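Local coordinates for protein BZZ1 (Saccharomyces cerevisiae, PDB 1ZUU) that acts in endocytosis and trafficking to the vacuole and, with type I myosins, helps restore polarity of the actin cytoskeleton after salt stress, here represented by its first SH3 domain, at residues L7-Q12 / I20-K25; K25-A30 / K39-T44. One frame throughout, in Å; residues are numbered along the deposited sequence. Where two conformers were deposited one is given.

Interaction 1: residues L7-Q12 / I20-K25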
loop_
_atom_site.group_PDB
_atom_site.type_symbol
_atom_site.label_atom_id
_atom_site.label_comp_id
_atom_site.label_asym_id
_atom_site.label_seq_id
_atom_site.Cartn_x
_atom_site.Cartn_y
_atom_site.Cartn_z
ATOM N N LEU A 7 6.927 -3.645 4.016
ATOM C CA LEU A 7 7.804 -4.822 4.171
ATOM C C LEU A 7 8.410 -5.263 2.841
ATOM O O LEU A 7 9.608 -5.596 2.762
ATOM C CB LEU A 7 7.038 -6.020 4.809
ATOM C CG LEU A 7 6.367 -5.711 6.122
ATOM C CD1 LEU A 7 5.362 -6.772 6.612
ATOM C CD2 LEU A 7 7.460 -5.494 7.093
ATOM N N TYR A 8 7.582 -5.249 1.790
ATOM C CA TYR A 8 7.917 -5.810 0.486
ATOM C C TYR A 8 7.541 -4.808 -0.592
ATOM O O TYR A 8 6.461 -4.197 -0.528
ATOM C CB TYR A 8 7.146 -7.134 0.255
ATOM C CG TYR A 8 7.535 -8.214 1.256
ATOM C CD1 TYR A 8 8.567 -9.064 0.962
ATOM C CD2 TYR A 8 6.880 -8.335 2.509
ATOM C CE1 TYR A 8 8.970 -10.059 1.888
ATOM C CE2 TYR A 8 7.260 -9.310 3.408
ATOM C CZ TYR A 8 8.295 -10.176 3.086
ATOM O OH TYR A 8 8.626 -11.149 4.023
ATOM N N ALA A 9 8.395 -4.668 -1.596
ATOM C CA ALA A 9 8.142 -3.764 -2.716
ATOM C C ALA A 9 7.050 -4.316 -3.628
ATOM O O ALA A 9 6.947 -5.528 -3.856
ATOM C CB ALA A 9 9.435 -3.539 -3.509
ATOM N N TYR A 10 6.268 -3.387 -4.170
ATOM C CA TYR A 10 5.224 -3.726 -5.160
ATOM C C TYR A 10 5.142 -2.563 -6.112
ATOM O O TYR A 10 5.013 -1.413 -5.687
ATOM C CB TYR A 10 3.852 -3.904 -4.486
ATOM C CG TYR A 10 2.810 -4.307 -5.485
ATOM C CD1 TYR A 10 2.747 -5.603 -6.007
ATOM C CD2 TYR A 10 1.882 -3.373 -5.970
ATOM C CE1 TYR A 10 1.828 -5.954 -6.972
ATOM C CE2 TYR A 10 0.983 -3.731 -6.966
ATOM C CZ TYR A 10 0.967 -5.007 -7.482
ATOM O OH TYR A 10 0.122 -5.378 -8.503
ATOM N N VAL A 11 5.184 -2.840 -7.438
ATOM C CA VAL A 11 5.011 -1.820 -8.451
ATOM C C VAL A 11 3.561 -1.875 -8.971
ATOM O O VAL A 11 3.081 -2.931 -9.391
ATOM C CB VAL A 11 5.996 -1.966 -9.628
ATOM C CG1 VAL A 11 5.857 -0.812 -10.592
ATOM C CG2 VAL A 11 7.433 -2.031 -9.101
ATOM N N GLN A 12 2.949 -0.695 -9.040
ATOM C CA GLN A 12 1.636 -0.502 -9.673
ATOM C C GLN A 12 1.510 -1.365 -10.948
ATOM O O GLN A 12 2.394 -1.358 -11.815
ATOM C CB GLN A 12 1.442 1.010 -9.973
ATOM C CG GLN A 12 0.117 1.248 -10.713
ATOM C CD GLN A 12 -0.219 2.663 -11.028
ATOM O OE1 GLN A 12 -1.410 2.962 -11.332
ATOM N NE2 GLN A 12 0.739 3.528 -11.024
ATOM N N ILE A 20 4.726 0.746 -3.776
ATOM C CA ILE A 20 5.278 0.849 -2.452
ATOM C C ILE A 20 6.681 0.245 -2.442
ATOM O O ILE A 20 6.933 -0.777 -3.073
ATOM C CB ILE A 20 4.378 0.161 -1.369
ATOM C CG1 ILE A 20 3.909 -1.229 -1.848
ATOM C CG2 ILE A 20 3.260 1.060 -0.966
ATOM C CD1 ILE A 20 3.317 -2.108 -0.771
ATOM N N THR A 21 7.563 0.837 -1.638
ATOM C CA THR A 21 8.884 0.290 -1.425
ATOM C C THR A 21 9.233 0.376 0.046
ATOM O O THR A 21 8.795 1.285 0.755
ATOM C CB THR A 21 9.961 0.993 -2.284
ATOM O OG1 THR A 21 10.118 2.361 -1.893
ATOM C CG2 THR A 21 9.704 0.844 -3.747
ATOM N N PRO A 22 10.044 -0.580 0.547
ATOM C CA PRO A 22 10.477 -0.523 1.990
ATOM C C PRO A 22 11.011 0.846 2.315
ATOM O O PRO A 22 11.827 1.412 1.560
ATOM C CB PRO A 22 11.537 -1.639 2.047
ATOM C CG PRO A 22 10.997 -2.677 1.078
ATOM C CD PRO A 22 10.510 -1.829 -0.107
ATOM N N GLY A 23 10.565 1.381 3.445
ATOM C CA GLY A 23 10.947 2.712 3.887
ATOM C C GLY A 23 9.954 3.821 3.568
ATOM O O GLY A 23 10.060 4.896 4.109
ATOM N N ASP A 24 9.011 3.557 2.659
ATOM C CA ASP A 24 8.008 4.604 2.343
ATOM C C ASP A 24 7.106 4.811 3.573
ATOM O O ASP A 24 6.760 3.857 4.308
ATOM C CB ASP A 24 7.192 4.171 1.159
ATOM C CG ASP A 24 7.955 4.208 -0.188
ATOM O OD1 ASP A 24 9.072 4.787 -0.231
ATOM O OD2 ASP A 24 7.392 3.658 -1.172
ATOM N N LYS A 25 6.691 6.051 3.740
ATOM C CA LYS A 25 5.730 6.406 4.797
ATOM C C LYS A 25 4.303 6.229 4.245
ATOM O O LYS A 25 3.980 6.778 3.197
ATOM C CB LYS A 25 5.912 7.898 5.206
ATOM C CG LYS A 25 6.997 8.239 6.070
ATOM C CD LYS A 25 8.380 7.996 5.617
ATOM C CE LYS A 25 9.400 8.702 6.522
ATOM N NZ LYS A 25 10.723 8.479 6.081
#

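Interaction 2: residues K25-A30 / K39-T44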
loop_
_atom_site.group_PDB
_atom_site.type_symbol
_atom_site.label_atom_id
_atom_site.label_comp_id
_atom_site.label_asym_id
_atom_site.label_seq_id
_atom_site.Cartn_x
_atom_site.Cartn_y
_atom_site.Cartn_z
ATOM N N LYS A 25 6.691 6.051 3.740
ATOM C CA LYS A 25 5.730 6.406 4.797
ATOM C C LYS A 25 4.303 6.229 4.245
ATOM O O LYS A 25 3.980 6.778 3.197
ATOM C CB LYS A 25 5.912 7.898 5.206
ATOM C CG LYS A 25 6.997 8.239 6.070
ATOM C CD LYS A 25 8.380 7.996 5.617
ATOM C CE LYS A 25 9.400 8.702 6.522
ATOM N NZ LYS A 25 10.723 8.479 6.081
ATOM N N ILE A 26 3.503 5.421 4.952
ATOM C CA ILE A 26 2.184 5.053 4.460
ATOM C C ILE A 26 1.122 5.335 5.542
ATOM O O ILE A 26 1.455 5.444 6.751
ATOM C CB ILE A 26 2.104 3.594 3.966
ATOM C CG1 ILE A 26 2.300 2.598 5.121
ATOM C CG2 ILE A 26 3.106 3.373 2.813
ATOM C CD1 ILE A 26 2.088 1.135 4.719
ATOM N N SER A 27 -0.121 5.355 5.115
ATOM C CA SER A 27 -1.257 5.506 6.030
ATOM C C SER A 27 -2.444 4.710 5.451
ATOM O O SER A 27 -2.594 4.530 4.253
ATOM C CB SER A 27 -1.638 6.973 6.185
ATOM O OG SER A 27 -2.093 7.509 4.973
ATOM N N LEU A 28 -3.273 4.228 6.376
ATOM C CA LEU A 28 -4.438 3.416 5.963
ATOM C C LEU A 28 -5.576 4.293 5.404
ATOM O O LEU A 28 -5.892 5.336 5.957
ATOM C CB LEU A 28 -4.917 2.666 7.175
ATOM C CG LEU A 28 -6.068 1.637 7.013
ATOM C CD1 LEU A 28 -5.704 0.549 6.000
ATOM C CD2 LEU A 28 -6.445 1.065 8.351
ATOM N N VAL A 29 -6.227 3.780 4.350
ATOM C CA VAL A 29 -7.501 4.302 3.885
ATOM C C VAL A 29 -8.634 3.316 4.266
ATOM O O VAL A 29 -9.636 3.708 4.854
ATOM C CB VAL A 29 -7.528 4.567 2.369
ATOM C CG1 VAL A 29 -8.931 4.987 1.904
ATOM C CG2 VAL A 29 -6.458 5.552 1.982
ATOM N N ALA A 30 -8.470 2.046 3.917
ATOM C CA ALA A 30 -9.516 1.032 4.201
ATOM C C ALA A 30 -8.853 -0.323 4.240
ATOM O O ALA A 30 -8.041 -0.676 3.373
ATOM C CB ALA A 30 -10.585 1.059 3.116
ATOM N N LYS A 39 -6.359 -0.632 0.798
ATOM C CA LYS A 39 -6.203 0.704 0.237
ATOM C C LYS A 39 -5.407 1.553 1.238
ATOM O O LYS A 39 -5.725 1.573 2.439
ATOM C CB LYS A 39 -7.545 1.357 -0.099
ATOM C CG LYS A 39 -7.368 2.578 -1.014
ATOM C CD LYS A 39 -8.639 3.281 -1.340
ATOM C CE LYS A 39 -9.387 2.538 -2.382
ATOM N NZ LYS A 39 -10.750 3.177 -2.607
ATOM N N ILE A 40 -4.393 2.265 0.718
ATOM C CA ILE A 40 -3.500 3.078 1.508
ATOM C C ILE A 40 -3.208 4.401 0.746
ATOM O O ILE A 40 -3.408 4.515 -0.457
ATOM C CB ILE A 40 -2.151 2.337 1.834
ATOM C CG1 ILE A 40 -1.378 2.049 0.549
ATOM C CG2 ILE A 40 -2.397 1.103 2.663
ATOM C CD1 ILE A 40 0.116 1.767 0.805
ATOM N N ASN A 41 -2.616 5.309 1.525
ATOM C CA ASN A 41 -1.865 6.429 0.981
ATOM C C ASN A 41 -0.365 6.139 1.141
ATOM O O ASN A 41 0.037 5.641 2.201
ATOM C CB ASN A 41 -2.194 7.725 1.695
ATOM C CG ASN A 41 -3.680 7.975 1.804
ATOM O OD1 ASN A 41 -4.365 8.195 0.809
ATOM N ND2 ASN A 41 -4.204 7.839 3.028
ATOM N N ASN A 42 0.404 6.485 0.142
ATOM C CA ASN A 42 1.859 6.494 0.238
ATOM C C ASN A 42 2.231 7.974 0.304
ATOM O O ASN A 42 2.207 8.667 -0.695
ATOM C CB ASN A 42 2.479 5.766 -0.949
ATOM C CG ASN A 42 3.981 5.636 -0.850
ATOM O OD1 ASN A 42 4.643 6.470 -0.200
ATOM N ND2 ASN A 42 4.542 4.575 -1.453
ATOM N N ASP A 43 2.555 8.452 1.532
ATOM C CA ASP A 43 2.906 9.862 1.677
ATOM C C ASP A 43 4.304 10.144 1.132
ATOM O O ASP A 43 4.573 11.315 0.774
ATOM C CB ASP A 43 2.725 10.378 3.112
ATOM C CG ASP A 43 1.257 10.629 3.505
ATOM O OD1 ASP A 43 0.371 10.523 2.630
ATOM O OD2 ASP A 43 0.997 10.937 4.706
ATOM N N THR A 44 5.178 9.169 1.050
ATOM C CA THR A 44 6.467 9.381 0.385
ATOM C C THR A 44 6.267 9.745 -1.079
ATOM O O THR A 44 6.914 10.662 -1.611
ATOM C CB THR A 44 7.367 8.159 0.544
ATOM O OG1 THR A 44 7.678 8.023 1.942
ATOM C CG2 THR A 44 8.628 8.278 -0.284
HETATM O O HOH W 1 -6.182 8.463 4.834
#

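Interaction 1: residues L7-Q12 / I20-K25
Y10 and I20 grip each other through both backbone polar groups, forming a single antiparallel hydrogen-bonded bridge. Y10 N donates to I20 O and I20 N donates to Y10 O, each pair 2.9 Å apart, with N-H...O angles of 166° and 161° and each donor in the plane of its carbonyl. I20 O also receives a CA-H...O contact from A9, 3.2 Å from A9 CA. Within 20-25 the chain reverses in a type II turn from T21 to D24, closed by D24 N on T21 O; G23 takes the positive phi that would press a side chain against the preceding carbonyl. T21 N reaches D24 OD2 at 2.9 Å from above the carboxylate plane.

A few apolar contacts flank the bridge. A chi1 of 46° sets I20 CG1 between its own backbone N and carbonyl carbon, which turns it onto Y10 CB at 3.8 Å, and CD1 extends beside the carbonyl oxygen of Y8. An alanine here would keep the bridge but would probably lose the contact on Y10 CB and open a gap facing I40, V51 and I56. P22 touches the other segment through CD, 4.0 Å from A9 CB, and CG, 3.6 Å from L7 O. The Y10 ring leads away, its hydroxyl hydrogen-bonded to E17 and K13. The pairing closes the base of the RT loop of an SH3 domain; Y8 and Y10 occupy the tyrosine positions of the ALYDY-type motif, which commonly line the proline-peptide groove, a role inferred here.

Interaction 2: residues K25-A30 / K39-T44
S27 and N41 form a hydrogen-bonded pair: S27 N donates to N41 O (2.9 Å) and N41 N to S27 O (2.8 Å). Their side chains add a third bond, N41 ND2 to S27 OG at 2.9 Å, in the amide plane. The serine's chi1 of 64° lifts OG toward that amide, whose OD1 is taken by T48; a water weakly links ND2 to L28 O. Toward A30 the register slips in a classic bulge: V29 N (3.0 Å) and A30 N (3.2 Å) both donate to K39 O, while K39 N returns a bond to A30 O. At the far end K25 N points almost straight (177°) at T44 OG1, 2.8 Å away, and K25 O accepts from D43 N and, weakly, from T44 N. The buried N42 amide is satisfied too: OD1 accepts from T45 N, and ND2 donates to D24 OD2 and T19 O.

V29 covers the bulge, V29 CG1 3.7 Å from K39 CD. On the core side I26 CG2 lies 3.9 Å from I40 CD1. Strand 37-42 is the middle of the three-stranded antiparallel sheet, flanked by 26-28 and 47-52, with I26 and I40 turned inward onto I56 of strand 56-57.

Interactions 1 and 2 follow one another along the chain and share K25, through which the chain leaving the 21-24 turn passes into strand 26-28. They meet in the domain core as I20 CG2 packs on I40 CD1 at 3.7 Å, and a polar tie runs beside it, D24 OD2 probably hydrogen-bonded to N42 ND2 at 3.0 Å. Interaction 1 is a short loop closure resting on one backbone bridge, whereas interaction 2 is an extended strand pairing that spreads backbone and side-chain bonds over its length. Y10 and I20 in the first and I26, I40 and N42 in the second are buried, while A9 and P22, and K25, V29, A30, K39, D43 and T44, lie at the surface.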